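Local coordinates for immunity protein (Neisseria meningitidis, PDB 4Q7O) that probably protects its own cell in contact-dependent growth inhibition by binding and neutralising the cognate CDI toxin, at residues Phe22-Phe27 and Tyr108-Ile113; Phe44-Ile47 and His52-Val55; Arg67-Tyr72 and Glu79-Ala84; Ile113-Phe118 and Lys127-Ile132. All coordinates share one frame; numbering follows the deposited sequence.

Contact 1: residues Phe22-Phe27 and Tyr108-Ile113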
loop_
_atom_site.group_PDB
_atom_site.type_symbol
_atom_site.label_atom_id
_atom_site.label_comp_id
_atom_site.label_asym_id
_atom_site.label_seq_id
_atom_site.Cartn_x
_atom_site.Cartn_y
_atom_site.Cartn_z
ATOM N N PHE B 22 -3.025 -0.541 -4.197
ATOM C CA PHE B 22 -2.156 -0.394 -3.040
ATOM C C PHE B 22 -0.984 0.562 -3.281
ATOM O O PHE B 22 -0.465 1.148 -2.336
ATOM C CB PHE B 22 -1.651 -1.764 -2.575
ATOM C CG PHE B 22 -0.983 -2.559 -3.662
ATOM C CD1 PHE B 22 0.380 -2.426 -3.902
ATOM C CD2 PHE B 22 -1.719 -3.436 -4.448
ATOM C CE1 PHE B 22 1.005 -3.159 -4.899
ATOM C CE2 PHE B 22 -1.107 -4.169 -5.456
ATOM C CZ PHE B 22 0.262 -4.029 -5.686
ATOM N N VAL B 23 -0.580 0.750 -4.535
ATOM C CA VAL B 23 0.469 1.730 -4.833
ATOM C C VAL B 23 0.064 3.138 -4.378
ATOM O O VAL B 23 0.897 3.902 -3.864
ATOM C CB VAL B 23 0.846 1.705 -6.339
ATOM C CG1 VAL B 23 1.610 2.962 -6.740
ATOM C CG2 VAL B 23 1.669 0.453 -6.656
ATOM N N ILE B 24 -1.218 3.468 -4.546
ATOM C CA ILE B 24 -1.731 4.760 -4.092
ATOM C C ILE B 24 -1.646 4.907 -2.571
ATOM O O ILE B 24 -1.271 5.969 -2.060
ATOM C CB ILE B 24 -3.184 4.987 -4.548
ATOM C CG1 ILE B 24 -3.288 4.916 -6.077
ATOM C CG2 ILE B 24 -3.705 6.317 -4.025
ATOM C CD1 ILE B 24 -2.393 5.899 -6.808
ATOM N N SER B 25 -2.004 3.841 -1.858
ATOM C CA SER B 25 -1.918 3.794 -0.397
ATOM C C SER B 25 -0.487 4.095 0.053
ATOM O O SER B 25 -0.248 4.913 0.950
ATOM C CB SER B 25 -2.314 2.400 0.126
ATOM O OG SER B 25 -3.314 1.772 -0.670
ATOM N N ILE B 26 0.471 3.427 -0.580
ATOM C CA ILE B 26 1.875 3.579 -0.211
ATOM C C ILE B 26 2.378 4.970 -0.565
ATOM O O ILE B 26 3.108 5.590 0.206
ATOM C CB ILE B 26 2.742 2.519 -0.920
ATOM C CG1 ILE B 26 2.337 1.114 -0.472
ATOM C CG2 ILE B 26 4.232 2.747 -0.657
ATOM C CD1 ILE B 26 2.995 0.026 -1.297
ATOM N N PHE B 27 1.966 5.464 -1.726
ATOM C CA PHE B 27 2.358 6.789 -2.196
ATOM C C PHE B 27 2.065 7.866 -1.149
ATOM O O PHE B 27 2.954 8.616 -0.741
ATOM C CB PHE B 27 1.634 7.101 -3.510
ATOM C CG PHE B 27 1.924 8.468 -4.056
ATOM C CD1 PHE B 27 3.001 8.683 -4.905
ATOM C CD2 PHE B 27 1.100 9.539 -3.748
ATOM C CE1 PHE B 27 3.264 9.945 -5.407
ATOM C CE2 PHE B 27 1.366 10.804 -4.244
ATOM C CZ PHE B 27 2.443 11.005 -5.073
ATOM N N TYR B 108 -7.994 11.863 -9.387
ATOM C CA TYR B 108 -8.594 12.993 -8.681
ATOM C C TYR B 108 -9.488 12.554 -7.520
ATOM O O TYR B 108 -9.501 13.185 -6.470
ATOM C CB TYR B 108 -9.361 13.904 -9.638
ATOM C CG TYR B 108 -8.499 14.988 -10.230
ATOM C CD1 TYR B 108 -8.263 16.174 -9.538
ATOM C CD2 TYR B 108 -7.914 14.832 -11.473
ATOM C CE1 TYR B 108 -7.471 17.175 -10.077
ATOM C CE2 TYR B 108 -7.122 15.835 -12.023
ATOM C CZ TYR B 108 -6.904 16.999 -11.321
ATOM O OH TYR B 108 -6.109 17.984 -11.862
ATOM N N HIS B 109 -10.237 11.477 -7.727
ATOM C CA HIS B 109 -11.047 10.852 -6.684
ATOM C C HIS B 109 -10.159 10.502 -5.486
ATOM O O HIS B 109 -10.454 10.878 -4.350
ATOM C CB HIS B 109 -11.714 9.612 -7.295
ATOM C CG HIS B 109 -12.545 8.797 -6.352
ATOM N ND1 HIS B 109 -13.756 9.228 -5.857
ATOM C CD2 HIS B 109 -12.378 7.535 -5.892
ATOM C CE1 HIS B 109 -14.282 8.281 -5.098
ATOM N NE2 HIS B 109 -13.468 7.241 -5.104
ATOM N N TYR B 110 -9.051 9.816 -5.739
ATOM C CA TYR B 110 -8.128 9.481 -4.656
ATOM C C TYR B 110 -7.523 10.709 -3.987
ATOM O O TYR B 110 -7.413 10.755 -2.768
ATOM C CB TYR B 110 -7.002 8.588 -5.163
ATOM C CG TYR B 110 -7.387 7.153 -5.442
ATOM C CD1 TYR B 110 -8.217 6.448 -4.577
ATOM C CD2 TYR B 110 -6.892 6.494 -6.566
ATOM C CE1 TYR B 110 -8.547 5.129 -4.821
ATOM C CE2 TYR B 110 -7.219 5.165 -6.820
ATOM C CZ TYR B 110 -8.051 4.493 -5.947
ATOM O OH TYR B 110 -8.376 3.182 -6.185
ATOM N N PHE B 111 -7.109 11.690 -4.780
ATOM C CA PHE B 111 -6.487 12.886 -4.214
ATOM C C PHE B 111 -7.459 13.671 -3.338
ATOM O O PHE B 111 -7.082 14.222 -2.304
ATOM C CB PHE B 111 -5.895 13.772 -5.314
ATOM C CG PHE B 111 -4.496 13.387 -5.706
ATOM C CD1 PHE B 111 -4.199 12.088 -6.109
ATOM C CD2 PHE B 111 -3.471 14.317 -5.653
ATOM C CE1 PHE B 111 -2.905 11.733 -6.465
ATOM C CE2 PHE B 111 -2.175 13.968 -6.009
ATOM C CZ PHE B 111 -1.894 12.677 -6.417
ATOM N N ASN B 112 -8.719 13.712 -3.749
ATOM C CA ASN B 112 -9.729 14.422 -2.986
ATOM C C ASN B 112 -9.977 13.723 -1.649
ATOM O O ASN B 112 -10.145 14.371 -0.611
ATOM C CB ASN B 112 -11.017 14.533 -3.798
ATOM C CG ASN B 112 -12.017 15.455 -3.156
ATOM O OD1 ASN B 112 -11.746 16.643 -2.949
ATOM N ND2 ASN B 112 -13.184 14.922 -2.846
ATOM N N ILE B 113 -9.978 12.395 -1.676
ATOM C CA ILE B 113 -10.095 11.613 -0.447
ATOM C C ILE B 113 -8.865 11.780 0.448
ATOM O O ILE B 113 -8.984 11.990 1.659
ATOM C CB ILE B 113 -10.328 10.128 -0.763
ATOM C CG1 ILE B 113 -11.680 9.940 -1.457
ATOM C CG2 ILE B 113 -10.271 9.293 0.503
ATOM C CD1 ILE B 113 -11.859 8.564 -2.064
#

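Contact 2: residues Phe44-Ile47 and His52-Val55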
loop_
_atom_site.group_PDB
_atom_site.type_symbol
_atom_site.label_atom_id
_atom_site.label_comp_id
_atom_site.label_asym_id
_atom_site.label_seq_id
_atom_site.Cartn_x
_atom_site.Cartn_y
_atom_site.Cartn_z
ATOM N N PHE B 44 -0.186 17.523 -3.483
ATOM C CA PHE B 44 -1.619 17.646 -3.751
ATOM C C PHE B 44 -1.910 18.623 -4.893
ATOM O O PHE B 44 -2.834 18.413 -5.674
ATOM C CB PHE B 44 -2.390 18.096 -2.500
ATOM C CG PHE B 44 -2.598 17.011 -1.475
ATOM C CD1 PHE B 44 -3.251 15.835 -1.813
ATOM C CD2 PHE B 44 -2.210 17.205 -0.154
ATOM C CE1 PHE B 44 -3.469 14.852 -0.861
ATOM C CE2 PHE B 44 -2.429 16.232 0.805
ATOM C CZ PHE B 44 -3.053 15.050 0.447
ATOM N N LYS B 45 -1.119 19.689 -4.983
ATOM C CA LYS B 45 -1.370 20.747 -5.967
ATOM C C LYS B 45 -0.942 20.406 -7.386
ATOM O O LYS B 45 -1.612 20.789 -8.352
ATOM C CB LYS B 45 -0.641 22.029 -5.564
ATOM C CG LYS B 45 -1.270 22.763 -4.420
ATOM C CD LYS B 45 -0.620 24.112 -4.252
ATOM C CE LYS B 45 0.139 24.186 -2.955
ATOM N NZ LYS B 45 0.815 25.503 -2.801
ATOM N N ASN B 46 0.184 19.712 -7.513
ATOM C CA ASN B 46 0.836 19.561 -8.811
ATOM C C ASN B 46 -0.000 18.798 -9.824
ATOM O O ASN B 46 0.161 18.981 -11.023
ATOM C CB ASN B 46 2.206 18.896 -8.669
ATOM C CG ASN B 46 3.303 19.872 -8.304
ATOM O OD1 ASN B 46 3.045 20.993 -7.864
ATOM N ND2 ASN B 46 4.546 19.440 -8.478
ATOM N N ILE B 47 -0.896 17.946 -9.344
ATOM C CA ILE B 47 -1.747 17.187 -10.252
ATOM C C ILE B 47 -2.600 18.121 -11.129
ATOM O O ILE B 47 -2.891 17.803 -12.278
ATOM C CB ILE B 47 -2.611 16.145 -9.500
ATOM C CG1 ILE B 47 -3.151 15.085 -10.470
ATOM C CG2 ILE B 47 -3.726 16.826 -8.680
ATOM C CD1 ILE B 47 -3.698 13.851 -9.776
ATOM N N HIS B 52 2.826 16.541 -12.606
ATOM C CA HIS B 52 3.830 15.611 -12.103
ATOM C C HIS B 52 4.444 16.056 -10.785
ATOM O O HIS B 52 4.477 17.243 -10.463
ATOM C CB HIS B 52 4.922 15.363 -13.151
ATOM C CG HIS B 52 5.733 16.578 -13.477
ATOM N ND1 HIS B 52 6.891 16.901 -12.804
ATOM C CD2 HIS B 52 5.546 17.552 -14.396
ATOM C CE1 HIS B 52 7.383 18.022 -13.296
ATOM N NE2 HIS B 52 6.590 18.438 -14.266
ATOM N N PHE B 53 4.914 15.081 -10.022
ATOM C CA PHE B 53 5.545 15.329 -8.740
ATOM C C PHE B 53 6.421 14.139 -8.431
ATOM O O PHE B 53 6.030 13.005 -8.683
ATOM C CB PHE B 53 4.481 15.473 -7.648
ATOM C CG PHE B 53 5.050 15.587 -6.256
ATOM C CD1 PHE B 53 5.400 16.825 -5.735
ATOM C CD2 PHE B 53 5.232 14.454 -5.470
ATOM C CE1 PHE B 53 5.919 16.928 -4.461
ATOM C CE2 PHE B 53 5.756 14.551 -4.194
ATOM C CZ PHE B 53 6.102 15.790 -3.689
ATOM N N GLY B 54 7.592 14.389 -7.862
ATOM C CA GLY B 54 8.493 13.301 -7.549
ATOM C C GLY B 54 9.401 13.577 -6.367
ATOM O O GLY B 54 9.968 14.663 -6.238
ATOM N N VAL B 55 9.500 12.581 -5.494
ATOM C CA VAL B 55 10.473 12.551 -4.417
ATOM C C VAL B 55 11.191 11.216 -4.491
ATOM O O VAL B 55 10.849 10.366 -5.316
ATOM C CB VAL B 55 9.806 12.701 -3.033
ATOM C CG1 VAL B 55 9.238 14.097 -2.875
ATOM C CG2 VAL B 55 8.713 11.643 -2.844
#

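Contact 3: residues Arg67-Tyr72 and Glu79-Ala84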
loop_
_atom_site.group_PDB
_atom_site.type_symbol
_atom_site.label_atom_id
_atom_site.label_comp_id
_atom_site.label_asym_id
_atom_site.label_seq_id
_atom_site.Cartn_x
_atom_site.Cartn_y
_atom_site.Cartn_z
ATOM N N ARG B 67 3.118 10.843 -26.920
ATOM C CA ARG B 67 4.496 10.371 -26.878
ATOM C C ARG B 67 4.542 8.876 -26.564
ATOM O O ARG B 67 3.509 8.272 -26.270
ATOM C CB ARG B 67 5.316 11.209 -25.891
ATOM C CG ARG B 67 5.725 12.543 -26.511
ATOM C CD ARG B 67 6.214 13.575 -25.513
ATOM N NE ARG B 67 6.734 14.763 -26.194
ATOM C CZ ARG B 67 6.004 15.819 -26.553
ATOM N NH1 ARG B 67 6.581 16.844 -27.168
ATOM N NH2 ARG B 67 4.703 15.862 -26.290
ATOM N N TRP B 68 5.731 8.286 -26.662
ATOM C CA TRP B 68 5.906 6.844 -26.550
ATOM C C TRP B 68 5.328 6.305 -25.253
ATOM O O TRP B 68 5.587 6.848 -24.181
ATOM C CB TRP B 68 7.391 6.514 -26.587
ATOM C CG TRP B 68 7.712 5.068 -26.768
ATOM C CD1 TRP B 68 7.289 4.246 -27.781
ATOM C CD2 TRP B 68 8.584 4.285 -25.951
ATOM N NE1 TRP B 68 7.827 2.993 -27.621
ATOM C CE2 TRP B 68 8.629 2.992 -26.506
ATOM C CE3 TRP B 68 9.323 4.550 -24.788
ATOM C CZ2 TRP B 68 9.385 1.960 -25.940
ATOM C CZ3 TRP B 68 10.074 3.533 -24.230
ATOM C CH2 TRP B 68 10.098 2.251 -24.803
ATOM N N ILE B 69 4.561 5.224 -25.345
ATOM C CA ILE B 69 4.063 4.556 -24.141
ATOM C C ILE B 69 4.569 3.118 -24.012
ATOM O O ILE B 69 4.120 2.374 -23.148
ATOM C CB ILE B 69 2.528 4.606 -24.039
ATOM C CG1 ILE B 69 1.873 3.913 -25.232
ATOM C CG2 ILE B 69 2.053 6.052 -23.939
ATOM C CD1 ILE B 69 0.371 3.734 -25.089
ATOM N N GLY B 70 5.529 2.745 -24.853
ATOM C CA GLY B 70 6.033 1.384 -24.868
ATOM C C GLY B 70 6.606 0.901 -23.548
ATOM O O GLY B 70 6.520 -0.287 -23.227
ATOM N N ASP B 71 7.188 1.807 -22.772
ATOM C CA ASP B 71 7.746 1.410 -21.480
ATOM C C ASP B 71 6.703 1.321 -20.350
ATOM O O ASP B 71 7.050 1.047 -19.198
ATOM C CB ASP B 71 8.938 2.290 -21.089
ATOM C CG ASP B 71 8.598 3.761 -21.057
ATOM O OD1 ASP B 71 7.469 4.127 -21.456
ATOM O OD2 ASP B 71 9.474 4.558 -20.646
ATOM N N TYR B 72 5.431 1.520 -20.689
ATOM C CA TYR B 72 4.334 1.296 -19.745
ATOM C C TYR B 72 3.645 -0.054 -19.957
ATOM O O TYR B 72 2.741 -0.403 -19.205
ATOM C CB TYR B 72 3.258 2.387 -19.855
ATOM C CG TYR B 72 3.696 3.795 -19.516
ATOM C CD1 TYR B 72 4.171 4.114 -18.252
ATOM C CD2 TYR B 72 3.569 4.818 -20.444
ATOM C CE1 TYR B 72 4.544 5.414 -17.931
ATOM C CE2 TYR B 72 3.949 6.115 -20.141
ATOM C CZ TYR B 72 4.432 6.410 -18.882
ATOM O OH TYR B 72 4.798 7.704 -18.578
ATOM N N GLU B 79 -3.740 -0.689 -19.852
ATOM C CA GLU B 79 -4.907 -0.671 -20.729
ATOM C C GLU B 79 -5.771 0.597 -20.629
ATOM O O GLU B 79 -6.570 0.875 -21.533
ATOM C CB GLU B 79 -5.744 -1.941 -20.537
ATOM C CG GLU B 79 -5.022 -3.208 -20.997
ATOM C CD GLU B 79 -5.896 -4.448 -20.947
ATOM O OE1 GLU B 79 -5.419 -5.525 -21.366
ATOM O OE2 GLU B 79 -7.053 -4.350 -20.484
ATOM N N TYR B 80 -5.610 1.370 -19.553
ATOM C CA TYR B 80 -6.358 2.619 -19.431
ATOM C C TYR B 80 -5.922 3.667 -20.443
ATOM O O TYR B 80 -6.725 4.513 -20.829
ATOM C CB TYR B 80 -6.247 3.216 -18.022
ATOM C CG TYR B 80 -6.944 2.426 -16.935
ATOM C CD1 TYR B 80 -8.317 2.202 -16.980
ATOM C CD2 TYR B 80 -6.235 1.930 -15.853
ATOM C CE1 TYR B 80 -8.964 1.482 -15.991
ATOM C CE2 TYR B 80 -6.876 1.218 -14.843
ATOM C CZ TYR B 80 -8.240 0.995 -14.924
ATOM O OH TYR B 80 -8.881 0.292 -13.937
ATOM N N ILE B 81 -4.655 3.628 -20.858
ATOM C CA ILE B 81 -4.109 4.726 -21.660
ATOM C C ILE B 81 -4.899 4.929 -22.952
ATOM O O ILE B 81 -5.227 6.060 -23.318
ATOM C CB ILE B 81 -2.602 4.540 -21.973
ATOM C CG1 ILE B 81 -1.790 4.440 -20.678
ATOM C CG2 ILE B 81 -2.098 5.696 -22.817
ATOM C CD1 ILE B 81 -0.342 4.032 -20.893
ATOM N N ASP B 82 -5.231 3.833 -23.628
ATOM C CA ASP B 82 -5.985 3.917 -24.877
ATOM C C ASP B 82 -7.446 4.337 -24.685
ATOM O O ASP B 82 -8.110 4.727 -25.644
ATOM C CB ASP B 82 -5.912 2.586 -25.635
ATOM C CG ASP B 82 -6.548 2.661 -27.010
ATOM O OD1 ASP B 82 -5.977 3.342 -27.888
ATOM O OD2 ASP B 82 -7.617 2.043 -27.208
ATOM N N LYS B 83 -7.936 4.276 -23.448
ATOM C CA LYS B 83 -9.355 4.519 -23.170
ATOM C C LYS B 83 -9.666 5.922 -22.649
ATOM O O LYS B 83 -10.739 6.454 -22.915
ATOM C CB LYS B 83 -9.881 3.484 -22.175
ATOM C CG LYS B 83 -9.643 2.046 -22.602
ATOM C CD LYS B 83 -10.130 1.059 -21.552
ATOM C CE LYS B 83 -9.892 -0.381 -21.995
ATOM N NZ LYS B 83 -10.589 -1.374 -21.121
ATOM N N ALA B 84 -8.732 6.521 -21.916
ATOM C CA ALA B 84 -8.987 7.794 -21.245
ATOM C C ALA B 84 -7.672 8.440 -20.828
ATOM O O ALA B 84 -6.664 7.746 -20.701
ATOM C CB ALA B 84 -9.887 7.574 -20.017
#

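Contact 4: residues Ile113-Phe118 and Lys127-Ile132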
loop_
_atom_site.group_PDB
_atom_site.type_symbol
_atom_site.label_atom_id
_atom_site.label_comp_id
_atom_site.label_asym_id
_atom_site.label_seq_id
_atom_site.Cartn_x
_atom_site.Cartn_y
_atom_site.Cartn_z
ATOM N N ILE B 113 -9.978 12.395 -1.676
ATOM C CA ILE B 113 -10.095 11.613 -0.447
ATOM C C ILE B 113 -8.865 11.780 0.448
ATOM O O ILE B 113 -8.984 11.990 1.659
ATOM C CB ILE B 113 -10.328 10.128 -0.763
ATOM C CG1 ILE B 113 -11.680 9.940 -1.457
ATOM C CG2 ILE B 113 -10.271 9.293 0.503
ATOM C CD1 ILE B 113 -11.859 8.564 -2.064
ATOM N N ALA B 114 -7.682 11.701 -0.151
ATOM C CA ALA B 114 -6.433 11.842 0.598
ATOM C C ALA B 114 -6.290 13.209 1.264
ATOM O O ALA B 114 -5.881 13.300 2.421
ATOM C CB ALA B 114 -5.238 11.565 -0.293
ATOM N N ILE B 115 -6.619 14.275 0.546
ATOM C CA ILE B 115 -6.473 15.605 1.129
ATOM C C ILE B 115 -7.515 15.831 2.229
ATOM O O ILE B 115 -7.261 16.538 3.199
ATOM C CB ILE B 115 -6.476 16.719 0.062
ATOM C CG1 ILE B 115 -5.791 17.983 0.606
ATOM C CG2 ILE B 115 -7.892 17.012 -0.445
ATOM C CD1 ILE B 115 -5.650 19.081 -0.444
ATOM N N SER B 116 -8.673 15.194 2.081
ATOM C CA SER B 116 -9.687 15.180 3.123
ATOM C C SER B 116 -9.153 14.509 4.389
ATOM O O SER B 116 -9.281 15.061 5.488
ATOM C CB SER B 116 -10.932 14.442 2.637
ATOM O OG SER B 116 -11.840 14.260 3.702
ATOM N N ASP B 117 -8.582 13.313 4.241
ATOM C CA ASP B 117 -7.958 12.632 5.379
ATOM C C ASP B 117 -6.946 13.552 6.053
ATOM O O ASP B 117 -6.909 13.666 7.283
ATOM C CB ASP B 117 -7.227 11.349 4.943
ATOM C CG ASP B 117 -8.168 10.199 4.591
ATOM O OD1 ASP B 117 -9.322 10.173 5.064
ATOM O OD2 ASP B 117 -7.730 9.292 3.851
ATOM N N PHE B 118 -6.134 14.217 5.241
ATOM C CA PHE B 118 -5.088 15.085 5.764
ATOM C C PHE B 118 -5.650 16.278 6.542
ATOM O O PHE B 118 -5.219 16.558 7.664
ATOM C CB PHE B 118 -4.167 15.568 4.638
ATOM C CG PHE B 118 -3.114 16.530 5.107
ATOM C CD1 PHE B 118 -2.028 16.082 5.850
ATOM C CD2 PHE B 118 -3.216 17.882 4.829
ATOM C CE1 PHE B 118 -1.060 16.970 6.295
ATOM C CE2 PHE B 118 -2.251 18.776 5.275
ATOM C CZ PHE B 118 -1.171 18.320 6.006
ATOM N N LYS B 127 -7.752 25.839 5.604
ATOM C CA LYS B 127 -7.888 26.825 4.537
ATOM C C LYS B 127 -7.137 26.423 3.264
ATOM O O LYS B 127 -7.691 26.471 2.164
ATOM C CB LYS B 127 -7.404 28.193 5.029
ATOM C CG LYS B 127 -7.516 29.321 4.019
ATOM C CD LYS B 127 -6.908 30.603 4.586
ATOM C CE LYS B 127 -7.088 31.782 3.646
ATOM N NZ LYS B 127 -6.558 31.502 2.285
ATOM N N LYS B 128 -5.884 26.014 3.414
ATOM C CA LYS B 128 -5.060 25.668 2.261
ATOM C C LYS B 128 -5.585 24.430 1.535
ATOM O O LYS B 128 -5.576 24.369 0.306
ATOM C CB LYS B 128 -3.617 25.433 2.699
ATOM C CG LYS B 128 -2.884 26.702 3.105
ATOM C CD LYS B 128 -1.529 26.369 3.700
ATOM C CE LYS B 128 -0.750 27.628 4.058
ATOM N NZ LYS B 128 0.609 27.289 4.572
ATOM N N CYS B 129 -6.036 23.441 2.297
ATOM C CA CYS B 129 -6.554 22.212 1.703
ATOM C C CYS B 129 -7.886 22.431 0.998
ATOM O O CYS B 129 -8.128 21.865 -0.067
ATOM C CB CYS B 129 -6.679 21.114 2.751
ATOM S SG CYS B 129 -5.088 20.525 3.333
ATOM N N LYS B 130 -8.746 23.258 1.583
ATOM C CA LYS B 130 -10.010 23.589 0.933
ATOM C C LYS B 130 -9.779 24.325 -0.383
ATOM O O LYS B 130 -10.492 24.100 -1.365
ATOM C CB LYS B 130 -10.904 24.408 1.860
ATOM C CG LYS B 130 -11.551 23.569 2.941
ATOM C CD LYS B 130 -12.398 22.477 2.308
ATOM C CE LYS B 130 -12.743 21.402 3.304
ATOM N NZ LYS B 130 -13.596 20.346 2.680
ATOM N N GLU B 131 -8.773 25.192 -0.413
ATOM C CA GLU B 131 -8.430 25.883 -1.653
ATOM C C GLU B 131 -8.000 24.897 -2.733
ATOM O O GLU B 131 -8.351 25.052 -3.898
ATOM C CB GLU B 131 -7.326 26.913 -1.414
ATOM C CG GLU B 131 -7.826 28.204 -0.797
ATOM C CD GLU B 131 -6.716 29.026 -0.178
ATOM O OE1 GLU B 131 -7.028 30.088 0.400
ATOM O OE2 GLU B 131 -5.539 28.608 -0.263
ATOM N N ILE B 132 -7.239 23.884 -2.342
ATOM C CA ILE B 132 -6.782 22.882 -3.289
ATOM C C ILE B 132 -7.946 22.007 -3.761
ATOM O O ILE B 132 -8.044 21.688 -4.950
ATOM C CB ILE B 132 -5.639 22.036 -2.700
ATOM C CG1 ILE B 132 -4.436 22.936 -2.401
ATOM C CG2 ILE B 132 -5.246 20.905 -3.661
ATOM C CD1 ILE B 132 -3.381 22.286 -1.541
#

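Contact 1: residues Phe22-Phe27 and Tyr108-Ile113
I24 lies over one face of the Y110 ring: its CG2 is 4.0 Å from Y110 CG, and its CG1 reaches the ring at CD2, also 4.0 Å away. The side chains cross at about a right angle, and both isoleucine branches touch the ring. With CG1 anti to the carbonyl carbon (chi1 -58°) and CG2 anti to the backbone N, the fork opens toward the tyrosine. The backbones stay apart, I24 CA and Y110 CA being 8.0 Å from each other, and side chains alone fill the interval. A second, lighter touch joins F27 CE2 to F111 CZ at 4.3 Å, the two rings meeting obliquely. F111 belongs to a larger aromatic cluster, packing edge-to-face against F28 and Y60, while F27 does the same with F89 of strand 86-91. The hydroxyl of Y110 is hydrogen-bonded to H21 and N19, in the chain leading into helix 22-34. On another side of helix 22-34, F22, S25 and I26 meet the second subunit. This is helix-helix packing in the hydrophobic core of an alpha+beta fold, joining helix 22-34 to helix 104-121 beside the antiparallel sheet.

Contact 2: residues Phe44-Ile47 and His52-Val55
N46 supplies the one hydrogen bond between the last turn of helix 37-46 and strand 52-55: its ND2 donates to the backbone O of H52 over 3.0 Å. The bond is somewhat bent, with an angle of 146° at the hydrogen; the donor lies in the carbonyl plane of H52, whereas the acceptor is tilted 21° from the amide plane of N46. CG stands anti to the carbonyl carbon of N46 (chi1 -83°), which turns the amide toward the strand; CB of N46, placed by the backbone, is itself 3.3 Å from H52 O. Van der Waals contact comes from the same amide. ND2 sits at the edge of the F53 ring, near its plane and 3.9 Å from CD1, with the amide and ring planes steeply inclined to each other. F53 packs further on T39 and C43 of the helix and on Y60 of the adjacent strand. Strand 52-55, whose F53 pairs through its backbone with Y60, is an edge strand of the sheet within this chain. It is a tight helix-to-strand connection, in which a side-chain amide from the last helical turn bonds to the first strand of an antiparallel four-stranded sheet.

Contact 3: residues Arg67-Tyr72 and Glu79-Ala84
Neither segment is regular helix or strand. In 67-72 an extended run gives way to a 3-10 turn at 70-72, closed by Y72 N on I69 O; in 79-84 residues 79-83 coil like a helix but lack its repeating hydrogen-bond pattern, and Y80 O accepts from both K83 N and A84 N. The closest backbones are I69 and I81, with CA atoms 8.5 Å apart, and no hydrogen bond crosses between the segments. I81 carries the contact by spreading its two branches. CG2 meets I69 CD1 at 3.9 Å, these isoleucines reaching toward each other tip to tip. I69 can extend that far because CG1 lies between its backbone N and carbonyl carbon (chi1 60°) and the chain then runs out straight to CD1. The other branch of I81 ends in CD1, which touches Y72 CD2 at 4.0 Å and Y72 CB at 4.1 Å; it approaches the ring obliquely, and the two side chains cross at about a right angle. Y72 also has I69 CB at its ring edge, so the three residues pack together. I63 and F78 join them. A bound formic acid, probably from the crystallisation liquor, lies close to Y72. This is a small, partly buried apolar cluster within the long connection between strands 58-62 and 86-91, resting on the sheet through Y88 of strand 86-91 and I101 of strand 98-103.

Contact 4: residues Ile113-Phe118 and Lys127-Ile132
Segments 113-118 and 127-132 belong to successive helices that run nearly antiparallel, 168° between their directions, with axes 10.1 Å apart at closest approach and I115 and C129 in register. C129 points into the interface and its sulfur touches two residues of the facing helix, in directions about a right angle apart. SG lies at the edge of the F118 ring, essentially in its plane, 3.6 Å from CD2 and 4.8 Å from the ring centroid: a Cys sulfur-aromatic contact. Its second neighbour is I115 CG1, at 3.8 Å. With CG anti to the backbone N, the F118 ring extends toward the facing helix. The pair of helices makes an alpha-hairpin, helix 104-121 turning back through a short connection into helix 126-139. One turn further along helix 126-139, I132 takes up the end of I115. I115 CD1 is 3.7 Å from I132 CB and equally near I132 CG2, the side chains crossing obliquely; CD1 also rests 3.7 Å from the backbone O of C129. The extended shape of I115, with chi1 -158°, places this methyl between C129 and I132. F44 and K45 of helix 37-46 adjoin I115 and I132 respectively, adding a third helix to the packing, and the F118 ring meets those of H122 and Y125 near the hairpin's bend.

How the contacts relate
Contacts 1 and 4 are both buried and use successive parts of helix 104-121, sharing I113: the first packs it on helix 22-34 near the chain's centre, the second on helix 126-139 farther out. Contact 2 lies at the surface, but segment 44-47 also touches both: I47 meets F111, while F44 and K45 reach I115 and I132. Contact 3, partly buried in the outlying loop between strands 58-62 and 86-91, touches none of the others; its centre is about 30 Å from that of contact 4, across the chain's centre. Chemistry follows place: aromatic and aliphatic groups in 1, sulfur, aromatic and aliphatic groups in 4, a small apolar cluster in 3, and a cross-segment hydrogen bond in 2 alone.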